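Shikimate dehydrogenase (Thermotoga maritima, PDB 3U62) probably catalyses the reversible NADPH-linked reduction of 3-dehydroshikimate to shikimate, a step on the way to chorismate and the aromatic amino acids. Local coordinates at residues 111-116 / 171-176; 4-9 / 56-61; 77-82 / 120-125. All coordinates share one frame; numbering follows the deposited sequence.

Contact 1: 111-116 / 171-176. With SO4 (sulfate ion), chain D; SO4 (sulfate ion), chain E.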
ATOM      1  N   VAL A 111      15.584   8.246  -4.480  1.00  8.13           N
ATOM      2  CA  VAL A 111      14.163   7.926  -4.495  1.00  7.71           C
ATOM      3  C   VAL A 111      13.423   8.820  -3.505  1.00  7.05           C
ATOM      4  O   VAL A 111      13.799   8.904  -2.333  1.00  8.02           O
ATOM      5  CB  VAL A 111      13.916   6.439  -4.136  1.00  7.71           C
ATOM      6  CG1 VAL A 111      12.432   6.112  -4.183  1.00  9.89           C
ATOM      7  CG2 VAL A 111      14.688   5.522  -5.076  1.00  9.38           C
ATOM      8  N   VAL A 112      12.377   9.489  -3.984  1.00  7.67           N
ATOM      9  CA  VAL A 112      11.509  10.291  -3.123  1.00  7.78           C
ATOM     10  C   VAL A 112      10.248   9.493  -2.786  1.00  7.54           C
ATOM     11  O   VAL A 112       9.589   8.945  -3.675  1.00  8.04           O
ATOM     12  CB  VAL A 112      11.127  11.649  -3.780  1.00  8.21           C
ATOM     13  CG1 VAL A 112      10.121  12.410  -2.923  1.00  7.82           C
ATOM     14  CG2 VAL A 112      12.367  12.502  -3.993  1.00  8.96           C
ATOM     15  N   VAL A 113       9.938   9.425  -1.495  1.00  6.94           N
ATOM     16  CA  VAL A 113       8.722   8.783  -1.009  1.00  7.19           C
ATOM     17  C   VAL A 113       7.838   9.852  -0.369  1.00  6.79           C
ATOM     18  O   VAL A 113       8.238  10.493   0.606  1.00  7.35           O
ATOM     19  CB  VAL A 113       9.039   7.662   0.017  1.00  6.50           C
ATOM     20  CG1 VAL A 113       7.757   7.046   0.567  1.00  9.14           C
ATOM     21  CG2 VAL A 113       9.917   6.586  -0.612  1.00  7.70           C
ATOM     22  N   VAL A 114       6.647  10.054  -0.929  1.00  7.20           N
ATOM     23  CA  VAL A 114       5.705  11.042  -0.401  1.00  7.46           C
ATOM     24  C   VAL A 114       4.789  10.379   0.623  1.00  7.20           C
ATOM     25  O   VAL A 114       4.084   9.417   0.308  1.00  7.76           O
ATOM     26  CB  VAL A 114       4.863  11.716  -1.516  1.00  7.56           C
ATOM     27  CG1 VAL A 114       4.034  12.864  -0.948  1.00  9.30           C
ATOM     28  CG2 VAL A 114       5.758  12.219  -2.635  1.00  9.18           C
ATOM     29  N   GLY A 115       4.813  10.903   1.845  1.00  7.52           N
ATOM     30  CA  GLY A 115       4.055  10.336   2.955  1.00  8.42           C
ATOM     31  C   GLY A 115       4.946   9.614   3.947  1.00  7.55           C
ATOM     32  O   GLY A 115       6.079   9.249   3.626  1.00  9.24           O
ATOM     33  N   ALA A 116       4.426   9.417   5.156  1.00  8.25           N
ATOM     34  CA  ALA A 116       5.147   8.718   6.220  1.00  7.98           C
ATOM     35  C   ALA A 116       4.222   7.803   7.028  1.00  8.14           C
ATOM     36  O   ALA A 116       4.524   7.446   8.172  1.00 10.27           O
ATOM     37  CB  ALA A 116       5.853   9.717   7.128  1.00  8.90           C
ATOM     38  N   PHE A 171       7.669   8.038  -5.462  1.00  6.82           N
ATOM     39  CA  PHE A 171       6.574   7.213  -4.964  1.00  6.69           C
ATOM     40  C   PHE A 171       5.581   8.088  -4.209  1.00  8.00           C
ATOM     41  O   PHE A 171       5.957   8.747  -3.233  1.00  9.66           O
ATOM     42  CB  PHE A 171       7.095   6.138  -3.999  1.00  7.52           C
ATOM     43  CG  PHE A 171       7.841   5.008  -4.660  1.00  7.37           C
ATOM     44  CD1 PHE A 171       9.126   5.199  -5.161  1.00  8.99           C
ATOM     45  CD2 PHE A 171       7.274   3.740  -4.744  1.00  8.92           C
ATOM     46  CE1 PHE A 171       9.824   4.152  -5.761  1.00 10.21           C
ATOM     47  CE2 PHE A 171       7.966   2.686  -5.344  1.00  8.03           C
ATOM     48  CZ  PHE A 171       9.243   2.895  -5.852  1.00  9.11           C
ATOM     49  N   ASN A 172       4.325   8.110  -4.650  1.00  8.08           N
ATOM     50  CA  ASN A 172       3.262   8.650  -3.810  1.00  7.50           C
ATOM     51  C   ASN A 172       2.642   7.530  -2.992  1.00  7.74           C
ATOM     52  O   ASN A 172       2.177   6.533  -3.551  1.00  9.36           O
ATOM     53  CB  ASN A 172       2.168   9.357  -4.612  1.00  8.36           C
ATOM     54  CG  ASN A 172       0.971   9.736  -3.744  1.00  9.14           C
ATOM     55  OD1 ASN A 172      -0.160   9.317  -3.998  1.00 13.82           O
ATOM     56  ND2 ASN A 172       1.222  10.515  -2.694  1.00  7.05           N
ATOM     57  N   THR A 173       2.636   7.696  -1.672  1.00  8.10           N
ATOM     58  CA  THR A 173       2.045   6.701  -0.775  1.00  8.96           C
ATOM     59  C   THR A 173       0.867   7.274   0.020  1.00 10.78           C
ATOM     60  O   THR A 173       0.268   6.580   0.848  1.00 10.94           O
ATOM     61  CB  THR A 173       3.085   6.090   0.196  1.00  9.45           C
ATOM     62  OG1 THR A 173       3.414   7.045   1.214  1.00  9.92           O
ATOM     63  CG2 THR A 173       4.354   5.674  -0.545  1.00  8.87           C
ATOM     64  N   THR A 174       0.541   8.538  -0.243  1.00  9.77           N
ATOM     65  CA  THR A 174      -0.553   9.228   0.439  1.00 10.95           C
ATOM     66  C   THR A 174      -1.876   9.021  -0.293  1.00 12.09           C
ATOM     67  O   THR A 174      -1.921   8.400  -1.360  1.00 12.62           O
ATOM     68  CB  THR A 174      -0.298  10.753   0.546  1.00 11.63           C
ATOM     69  OG1 THR A 174      -0.410  11.354  -0.753  1.00 12.05           O
ATOM     70  CG2 THR A 174       1.080  11.046   1.123  1.00 11.97           C
ATOM     71  N   SER A 175      -2.947   9.555   0.288  1.00 13.07           N
ATOM     72  CA  SER A 175      -4.257   9.547  -0.350  1.00 13.85           C
ATOM     73  C   SER A 175      -4.457  10.748  -1.280  1.00 14.02           C
ATOM     74  O   SER A 175      -5.523  10.891  -1.883  1.00 14.47           O
ATOM     75  CB  SER A 175      -5.366   9.492   0.703  1.00 15.12           C
ATOM     76  OG  SER A 175      -5.408   8.226   1.336  1.00 20.38           O
ATOM     77  N   VAL A 176      -3.443  11.607  -1.393  1.00 13.28           N
ATOM     78  CA  VAL A 176      -3.494  12.752  -2.309  1.00 12.98           C
ATOM     79  C   VAL A 176      -3.547  12.246  -3.750  1.00 14.36           C
ATOM     80  O   VAL A 176      -2.600  11.615  -4.233  1.00 13.92           O
ATOM     81  CB  VAL A 176      -2.291  13.717  -2.123  1.00 12.86           C
ATOM     82  CG1 VAL A 176      -2.351  14.863  -3.135  1.00 12.74           C
ATOM     83  CG2 VAL A 176      -2.259  14.272  -0.702  1.00 13.29           C
TER
HETATM   84  S   SO4 D 502      -3.283   9.080   3.901  1.00 18.25           S
HETATM   85  O1  SO4 D 502      -4.536   9.374   4.593  1.00 24.13           O
HETATM   86  O2  SO4 D 502      -2.224   8.831   4.879  1.00 22.06           O
HETATM   87  O3  SO4 D 502      -2.910  10.217   3.063  1.00 19.61           O
HETATM   88  O4  SO4 D 502      -3.453   7.894   3.068  1.00 21.69           O
HETATM   89  S   SO4 E 503       1.899  12.227   6.033  1.00 11.97           S
HETATM   90  O1  SO4 E 503       0.504  12.542   6.329  1.00 17.79           O
HETATM   91  O2  SO4 E 503       2.739  12.630   7.160  1.00 17.66           O
HETATM   92  O3  SO4 E 503       2.318  12.953   4.838  1.00 12.01           O
HETATM   93  O4  SO4 E 503       2.039  10.791   5.802  1.00 17.78           O

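Contact 2: 4-9 / 56-61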
ATOM      1  N   CYS A   4     -12.666  -9.918   5.879  1.00  7.64           N
ATOM      2  CA  CYS A   4     -13.179  -8.601   5.521  1.00  7.99           C
ATOM      3  C   CYS A   4     -12.026  -7.627   5.351  1.00  7.46           C
ATOM      4  O   CYS A   4     -10.858  -7.983   5.552  1.00  7.72           O
ATOM      5  CB  CYS A   4     -14.160  -8.077   6.580  1.00 11.91           C
ATOM      6  SG  CYS A   4     -13.454  -7.843   8.231  1.00 13.53           S
ATOM      7  N   ILE A   5     -12.354  -6.403   4.961  1.00  7.77           N
ATOM      8  CA  ILE A   5     -11.404  -5.310   5.009  1.00  8.56           C
ATOM      9  C   ILE A   5     -11.913  -4.282   6.018  1.00  9.09           C
ATOM     10  O   ILE A   5     -13.088  -3.904   5.999  1.00  9.87           O
ATOM     11  CB  ILE A   5     -11.159  -4.681   3.606  1.00  8.33           C
ATOM     12  CG1 ILE A   5     -10.140  -3.535   3.678  1.00 10.84           C
ATOM     13  CG2 ILE A   5     -12.469  -4.241   2.941  1.00  8.90           C
ATOM     14  CD1 ILE A   5      -8.798  -3.868   3.069  1.00 24.93           C
ATOM     15  N   ILE A   6     -11.027  -3.855   6.913  1.00  9.63           N
ATOM     16  CA  ILE A   6     -11.360  -2.827   7.891  1.00  9.36           C
ATOM     17  C   ILE A   6     -10.596  -1.545   7.580  1.00  9.39           C
ATOM     18  O   ILE A   6      -9.470  -1.587   7.072  1.00  9.66           O
ATOM     19  CB  ILE A   6     -11.131  -3.301   9.364  1.00 10.90           C
ATOM     20  CG1 ILE A   6      -9.638  -3.528   9.662  1.00 12.53           C
ATOM     21  CG2 ILE A   6     -11.918  -4.587   9.652  1.00 12.41           C
ATOM     22  CD1 ILE A   6      -8.948  -2.321  10.318  1.00 25.07           C
ATOM     23  N   GLY A   7     -11.220  -0.410   7.874  1.00  9.05           N
ATOM     24  CA  GLY A   7     -10.630   0.891   7.588  1.00 11.24           C
ATOM     25  C   GLY A   7     -11.643   2.010   7.697  1.00 10.97           C
ATOM     26  O   GLY A   7     -12.767   1.801   8.167  1.00 12.05           O
ATOM     27  N   TYR A   8     -11.231   3.201   7.266  1.00 11.75           N
ATOM     28  CA  TYR A   8     -12.057   4.399   7.340  1.00 13.23           C
ATOM     29  C   TYR A   8     -11.458   5.478   6.442  1.00 13.36           C
ATOM     30  O   TYR A   8     -10.510   6.158   6.843  1.00 14.66           O
ATOM     31  CB  TYR A   8     -12.128   4.898   8.783  1.00 15.62           C
ATOM     32  CG  TYR A   8     -13.241   5.871   9.055  1.00 19.29           C
ATOM     33  CD1 TYR A   8     -14.567   5.442   9.108  1.00 19.05           C
ATOM     34  CD2 TYR A   8     -12.971   7.218   9.283  1.00 18.88           C
ATOM     35  CE1 TYR A   8     -15.598   6.327   9.366  1.00 20.00           C
ATOM     36  CE2 TYR A   8     -13.995   8.115   9.544  1.00 20.17           C
ATOM     37  CZ  TYR A   8     -15.305   7.662   9.585  1.00 19.50           C
ATOM     38  OH  TYR A   8     -16.326   8.547   9.842  1.00 22.82           O
ATOM     39  N   PRO A   9     -11.998   5.638   5.218  1.00 15.01           N
ATOM     40  CA  PRO A   9     -13.144   4.923   4.651  1.00 13.41           C
ATOM     41  C   PRO A   9     -12.779   3.559   4.058  1.00 14.58           C
ATOM     42  O   PRO A   9     -11.603   3.296   3.784  1.00 14.47           O
ATOM     43  CB  PRO A   9     -13.607   5.859   3.535  1.00 14.89           C
ATOM     44  CG  PRO A   9     -12.357   6.516   3.067  1.00 15.48           C
ATOM     45  CD  PRO A   9     -11.452   6.628   4.269  1.00 14.07           C
ATOM     46  N   PHE A  56      -8.495 -10.894   8.217  1.00  6.62           N
ATOM     47  CA  PHE A  56      -8.941  -9.659   7.588  1.00  6.99           C
ATOM     48  C   PHE A  56      -7.783  -8.812   7.093  1.00  7.17           C
ATOM     49  O   PHE A  56      -6.637  -8.992   7.512  1.00  7.11           O
ATOM     50  CB  PHE A  56      -9.842  -8.836   8.529  1.00  7.85           C
ATOM     51  CG  PHE A  56      -9.213  -8.498   9.858  1.00  9.41           C
ATOM     52  CD1 PHE A  56      -8.520  -7.303  10.034  1.00  8.83           C
ATOM     53  CD2 PHE A  56      -9.345  -9.359  10.944  1.00  9.82           C
ATOM     54  CE1 PHE A  56      -7.950  -6.983  11.263  1.00 11.43           C
ATOM     55  CE2 PHE A  56      -8.779  -9.048  12.177  1.00 10.68           C
ATOM     56  CZ  PHE A  56      -8.081  -7.857  12.338  1.00  9.62           C
ATOM     57  N   ASN A  57      -8.099  -7.895   6.185  1.00  6.61           N
ATOM     58  CA  ASN A  57      -7.168  -6.861   5.787  1.00  6.82           C
ATOM     59  C   ASN A  57      -7.462  -5.574   6.541  1.00  7.42           C
ATOM     60  O   ASN A  57      -8.606  -5.307   6.915  1.00  8.27           O
ATOM     61  CB  ASN A  57      -7.233  -6.621   4.279  1.00  7.32           C
ATOM     62  CG  ASN A  57      -6.617  -7.752   3.481  1.00  6.55           C
ATOM     63  OD1 ASN A  57      -5.461  -8.121   3.686  1.00 10.73           O
ATOM     64  ND2 ASN A  57      -7.388  -8.309   2.553  1.00  6.33           N
ATOM     65  N   ALA A  58      -6.417  -4.790   6.771  1.00  6.84           N
ATOM     66  CA  ALA A  58      -6.554  -3.475   7.372  1.00  7.91           C
ATOM     67  C   ALA A  58      -5.978  -2.444   6.418  1.00  9.50           C
ATOM     68  O   ALA A  58      -4.897  -2.643   5.858  1.00  9.42           O
ATOM     69  CB  ALA A  58      -5.833  -3.425   8.708  1.00  9.46           C
ATOM     70  N   THR A  59      -6.709  -1.355   6.220  1.00  8.71           N
ATOM     71  CA  THR A  59      -6.200  -0.228   5.451  1.00  9.38           C
ATOM     72  C   THR A  59      -6.233   1.023   6.334  1.00  9.70           C
ATOM     73  O   THR A  59      -6.452   0.917   7.545  1.00  8.49           O
ATOM     74  CB  THR A  59      -6.963  -0.050   4.107  1.00 10.27           C
ATOM     75  OG1 THR A  59      -6.329   0.964   3.317  1.00 12.02           O
ATOM     76  CG2 THR A  59      -8.433   0.307   4.332  1.00 10.69           C
ATOM     77  N   ILE A  60      -6.000   2.193   5.742  1.00  9.44           N
ATOM     78  CA  ILE A  60      -6.034   3.453   6.489  1.00 10.16           C
ATOM     79  C   ILE A  60      -7.362   3.627   7.234  1.00 10.25           C
ATOM     80  O   ILE A  60      -8.420   3.270   6.707  1.00 10.56           O
ATOM     81  CB  ILE A  60      -5.762   4.686   5.584  1.00 12.54           C
ATOM     82  CG1 ILE A  60      -6.762   4.753   4.419  1.00 16.24           C
ATOM     83  CG2 ILE A  60      -4.315   4.672   5.083  1.00 12.50           C
ATOM     84  CD1 ILE A  60      -6.909   6.137   3.797  1.00 23.71           C
ATOM     85  N   PRO A  61      -7.313   4.163   8.469  1.00  9.92           N
ATOM     86  CA  PRO A  61      -6.129   4.574   9.221  1.00 11.26           C
ATOM     87  C   PRO A  61      -5.771   3.587  10.333  1.00  9.49           C
ATOM     88  O   PRO A  61      -5.404   4.003  11.437  1.00 11.35           O
ATOM     89  CB  PRO A  61      -6.583   5.897   9.837  1.00 10.95           C
ATOM     90  CG  PRO A  61      -8.077   5.707  10.072  1.00 10.53           C
ATOM     91  CD  PRO A  61      -8.545   4.574   9.166  1.00  9.72           C
TER

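Contact 3: 77-82 / 120-125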
ATOM      1  N   GLN A  77       6.565  -5.569  12.378  1.00  7.93           N
ATOM      2  CA  GLN A  77       7.122  -4.784  13.480  1.00  9.46           C
ATOM      3  C   GLN A  77       8.061  -3.692  12.978  1.00  9.64           C
ATOM      4  O   GLN A  77       7.984  -2.549  13.429  1.00  9.17           O
ATOM      5  CB  GLN A  77       7.854  -5.687  14.474  1.00  8.72           C
ATOM      6  CG  GLN A  77       6.949  -6.541  15.352  1.00 10.31           C
ATOM      7  CD  GLN A  77       7.709  -7.600  16.137  1.00 13.71           C
ATOM      8  OE1 GLN A  77       8.642  -8.224  15.630  1.00 15.90           O
ATOM      9  NE2 GLN A  77       7.301  -7.815  17.384  1.00 15.14           N
ATOM     10  N   ARG A  78       8.944  -4.049  12.046  1.00  9.44           N
ATOM     11  CA  ARG A  78       9.879  -3.088  11.458  1.00 10.29           C
ATOM     12  C   ARG A  78       9.153  -1.986  10.693  1.00 10.28           C
ATOM     13  O   ARG A  78       9.563  -0.825  10.719  1.00 11.76           O
ATOM     14  CB  ARG A  78      10.884  -3.795  10.540  1.00 12.91           C
ATOM     15  CG  ARG A  78      11.886  -4.692  11.262  1.00 19.23           C
ATOM     16  CD  ARG A  78      12.751  -3.897  12.230  1.00 24.36           C
ATOM     17  NE  ARG A  78      13.705  -4.741  12.943  1.00 29.87           N
ATOM     18  CZ  ARG A  78      14.573  -4.300  13.849  1.00 32.12           C
ATOM     19  NH1 ARG A  78      14.619  -3.011  14.168  1.00 28.25           N
ATOM     20  NH2 ARG A  78      15.403  -5.150  14.440  1.00 34.95           N
ATOM     21  N   ILE A  79       8.069  -2.365  10.025  1.00  8.24           N
ATOM     22  CA  ILE A  79       7.277  -1.435   9.231  1.00  7.98           C
ATOM     23  C   ILE A  79       6.314  -0.633  10.111  1.00  7.67           C
ATOM     24  O   ILE A  79       5.873   0.450   9.719  1.00  8.96           O
ATOM     25  CB  ILE A  79       6.518  -2.181   8.100  1.00  7.78           C
ATOM     26  CG1 ILE A  79       7.526  -2.775   7.110  1.00  8.77           C
ATOM     27  CG2 ILE A  79       5.556  -1.250   7.358  1.00  8.13           C
ATOM     28  CD1 ILE A  79       6.957  -3.836   6.201  1.00 12.75           C
ATOM     29  N   LYS A  80       6.009  -1.157  11.298  1.00  7.47           N
ATOM     30  CA  LYS A  80       5.001  -0.570  12.194  1.00  7.02           C
ATOM     31  C   LYS A  80       3.632  -0.484  11.513  1.00  6.77           C
ATOM     32  O   LYS A  80       2.915   0.510  11.659  1.00  8.13           O
ATOM     33  CB  LYS A  80       5.432   0.810  12.716  1.00  7.05           C
ATOM     34  CG  LYS A  80       6.770   0.840  13.436  1.00  8.40           C
ATOM     35  CD  LYS A  80       7.067   2.238  13.949  1.00  8.24           C
ATOM     36  CE  LYS A  80       8.475   2.335  14.502  1.00  7.94           C
ATOM     37  NZ  LYS A  80       8.730   3.658  15.136  1.00  9.45           N
ATOM     38  N   ALA A  81       3.279  -1.531  10.772  1.00  6.87           N
ATOM     39  CA  ALA A  81       1.990  -1.606  10.088  1.00  7.60           C
ATOM     40  C   ALA A  81       1.610  -3.048   9.791  1.00  7.64           C
ATOM     41  O   ALA A  81       2.435  -3.837   9.325  1.00  7.60           O
ATOM     42  CB  ALA A  81       2.014  -0.786   8.800  1.00  7.98           C
ATOM     43  N   VAL A  82       0.355  -3.381  10.076  1.00  7.17           N
ATOM     44  CA  VAL A  82      -0.207  -4.684   9.748  1.00  6.62           C
ATOM     45  C   VAL A  82      -1.395  -4.474   8.811  1.00  6.88           C
ATOM     46  O   VAL A  82      -2.337  -3.752   9.149  1.00  8.85           O
ATOM     47  CB  VAL A  82      -0.649  -5.447  11.027  1.00  6.45           C
ATOM     48  CG1 VAL A  82      -1.561  -6.620  10.684  1.00  7.07           C
ATOM     49  CG2 VAL A  82       0.563  -5.927  11.812  1.00  6.93           C
ATOM     50  N   ALA A 120       3.777   4.258   3.315  1.00  7.43           N
ATOM     51  CA  ALA A 120       5.132   4.764   3.108  1.00  7.30           C
ATOM     52  C   ALA A 120       6.176   3.846   3.725  1.00  5.71           C
ATOM     53  O   ALA A 120       7.178   3.525   3.086  1.00  7.01           O
ATOM     54  CB  ALA A 120       5.266   6.155   3.673  1.00  8.00           C
ATOM     55  N   ARG A 121       5.932   3.423   4.963  1.00  6.33           N
ATOM     56  CA  ARG A 121       6.868   2.566   5.685  1.00  5.92           C
ATOM     57  C   ARG A 121       7.024   1.198   5.015  1.00  5.99           C
ATOM     58  O   ARG A 121       8.110   0.610   5.047  1.00  6.88           O
ATOM     59  CB  ARG A 121       6.475   2.442   7.162  1.00  7.57           C
ATOM     60  CG  ARG A 121       6.513   3.776   7.917  1.00  8.33           C
ATOM     61  CD  ARG A 121       6.410   3.612   9.427  1.00  9.00           C
ATOM     62  NE  ARG A 121       5.121   3.060   9.851  1.00  9.32           N
ATOM     63  CZ  ARG A 121       4.046   3.783  10.159  1.00  9.81           C
ATOM     64  NH1 ARG A 121       4.080   5.110  10.093  1.00 11.11           N
ATOM     65  NH2 ARG A 121       2.929   3.174  10.533  1.00 10.99           N
ATOM     66  N   ALA A 122       5.945   0.706   4.404  1.00  6.27           N
ATOM     67  CA  ALA A 122       5.998  -0.519   3.604  1.00  6.69           C
ATOM     68  C   ALA A 122       6.843  -0.322   2.345  1.00  5.99           C
ATOM     69  O   ALA A 122       7.647  -1.187   1.990  1.00  6.30           O
ATOM     70  CB  ALA A 122       4.596  -0.981   3.245  1.00  7.91           C
ATOM     71  N   VAL A 123       6.656   0.817   1.681  1.00  5.48           N
ATOM     72  CA  VAL A 123       7.427   1.162   0.486  1.00  6.93           C
ATOM     73  C   VAL A 123       8.916   1.299   0.818  1.00  6.90           C
ATOM     74  O   VAL A 123       9.760   0.749   0.107  1.00  6.60           O
ATOM     75  CB  VAL A 123       6.877   2.445  -0.201  1.00  6.74           C
ATOM     76  CG1 VAL A 123       7.866   3.002  -1.220  1.00  7.78           C
ATOM     77  CG2 VAL A 123       5.539   2.155  -0.867  1.00  8.14           C
ATOM     78  N   ILE A 124       9.227   2.010   1.903  1.00  7.05           N
ATOM     79  CA  ILE A 124      10.613   2.182   2.348  1.00  6.46           C
ATOM     80  C   ILE A 124      11.268   0.830   2.647  1.00  6.84           C
ATOM     81  O   ILE A 124      12.393   0.574   2.208  1.00  7.45           O
ATOM     82  CB  ILE A 124      10.724   3.127   3.575  1.00  6.68           C
ATOM     83  CG1 ILE A 124      10.234   4.534   3.214  1.00  7.58           C
ATOM     84  CG2 ILE A 124      12.169   3.191   4.083  1.00  8.21           C
ATOM     85  CD1 ILE A 124       9.777   5.357   4.413  1.00  9.11           C
ATOM     86  N   TYR A 125      10.557  -0.028   3.378  1.00  6.11           N
ATOM     87  CA  TYR A 125      11.038  -1.375   3.684  1.00  5.95           C
ATOM     88  C   TYR A 125      11.335  -2.150   2.402  1.00  6.02           C
ATOM     89  O   TYR A 125      12.384  -2.786   2.289  1.00  7.42           O
ATOM     90  CB  TYR A 125      10.022  -2.134   4.544  1.00  6.58           C
ATOM     91  CG  TYR A 125      10.504  -3.485   5.036  1.00  7.04           C
ATOM     92  CD1 TYR A 125      11.187  -3.604   6.246  1.00  8.42           C
ATOM     93  CD2 TYR A 125      10.268  -4.644   4.295  1.00  7.62           C
ATOM     94  CE1 TYR A 125      11.629  -4.843   6.704  1.00  9.07           C
ATOM     95  CE2 TYR A 125      10.705  -5.886   4.741  1.00  7.85           C
ATOM     96  CZ  TYR A 125      11.385  -5.979   5.945  1.00  8.95           C
ATOM     97  OH  TYR A 125      11.818  -7.205   6.390  1.00 11.31           O
TER

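Contact 1: 111-116 / 171-176
Thr173 turns its hydroxyl back onto strand 111-114: OG1 donates to Val114 O at 2.6 Å, tilted 28° from the carbonyl plane, while Thr173 N reaches the same oxygen at 3.0 Å. A chi1 of 74° sets OG1 between the backbone N and the carbonyl carbon, and CG2 then lies against Val113 CG1. Thr174 lays its CG2 on Gly115 CA, 3.6 Å away, and on Val114 CG1. At the other end Val111 CG1 meets the Phe171 ring obliquely, 3.6 Å from CD1, and the Phe171 ring also stacks with that of Tyr197. Strands 111-114 and 169-172 run parallel as adjacent central strands of the Rossmann-type NADP domain, zipped by Phe171 N to Val112 O and Val114 N to Phe171 O. A valine in place of Thr173 has no hydroxyl to offer, which would probably leave Val114 O held by the backbone N alone and let the loop after strand 169-172 shift. A CB on Gly115 would collide with Thr173 OG1 and Thr174 CG2, just where the predicted NADP-binding glycine loop begins. Two sulfates sit beyond the strand ends; Ala116 N binds one, 2.8 Å from its O4, and Ser175 grips the other through both N and OG.

Contact 2: 4-9 / 56-61
Strands 4-7 and 56-58 run parallel, their axes 4.6 Å apart at closest and inclined by 25°, with Ile5 paired to Asn57 and Ile6 to Ala58. They are neighbouring strands in the mixed sheet of the substrate-binding domain, joined by backbone bonds from Asn57 N to Cys4 O, Ile6 N to Asn57 O and Thr59 N to Ile6 O. On the face that carries Ile6 and Ala58, Ile6 has CG1 between its backbone N and carbonyl carbon (chi1 67°), which carries the branch across to the partner strand: CD1 settles 3.7 Å from Ala58 CB, and CG1 approaches Phe56 CD1 obliquely. Phe56 also presents its CB to Cys4, 3.8 Å from SG, while its side chain packs on Ile46, Ile49 and Leu50 of helix 42-52. On the face with Ile5 and Asn57, Ile5 CD1 crosses over to lie 3.4 Å from Asn57 CB. Further along, Thr59, a predicted shikimate-binding residue, leans its methyl CG2 over Ile6 O and Gly7 CA. A CB on Gly7 would strike that methyl and Ile60 O, so the bare backbone lets the two segments stay close as the strands end. Beyond the strands both segments carry a cis peptide bond, before Pro9 and before Pro61, and Ile60 lies beside Lys63, the predicted proton acceptor. The pairing nevertheless continues past the strands: Tyr8 N donates to Ile60 O at 2.9 Å, in the carbonyl plane and on a lone pair. Next to this bond the Pro61 ring packs on Tyr8, with CD 3.6 Å from Tyr8 CB and 3.4 Å from Tyr8 O.

Contact 3: 77-82 / 120-125
Arg121 bends at chi3 (-65°), which brings its guanidinium back to the C-terminal end of helix 74-79, and Tyr125, with CG anti to its N (chi1 -174°), swings its ring to the same helix end. The guanidinium comes edge-on to two successive carbonyls. NE donates to Ile79 O at 2.7 Å, with the oxygen exactly in the guanidinium plane, and NH2 reaches Lys80 O at 2.9 Å from above that carbonyl's plane, 45° out of it. Two bonds from one side chain thus fix the group's rotation and would place its positive charge against the negative end of the helix dipole. The helix stops there in a Schellman motif, with Lys80 as the C-prime residue at positive phi and Ala81 N bonded to Ala76 O. The Ile79 side chain packs against helix 118-129. Its CG2 rests 3.6 Å from Ala122 N, and CD1 sits over one face of the Tyr125 ring, 4.2 Å from the centroid, a CH-pi contact; the two side chains cross at about a right angle. The extended Lys80 side chain carries its ammonium group NZ to a salt bridge with Asp149. Helix 118-129, which follows the glycine-rich loop of the NADP domain, is thereby tied to the end of helix 74-79 from the substrate-binding domain, while Trp95 of helix 94-101 touches Ile79 and meets the Tyr125 ring edge-to-face.

Overall arrangement
From the N terminus, contact 2 comes first: strand 2-7 pairs with strand 55-58, closing a loop that holds helix 15-26, strand 31-36 and helix 42-52 in the substrate-binding domain. Contact 3 then opens at 77-82 and closes at 120-125, after the chain has passed into the NADP domain. Contact 1 opens at 111-116, before contact 3 closes, and ends at 171-176, so these two cross, whereas contact 2 precedes both in series. Contacts 1 and 2 each join two neighbouring strands within one domain's sheet, and contact 3 joins the domains. The three also touch: Thr173 packs on Ala120, Ser175 meets Ile60, and Ala58 lies against Val82.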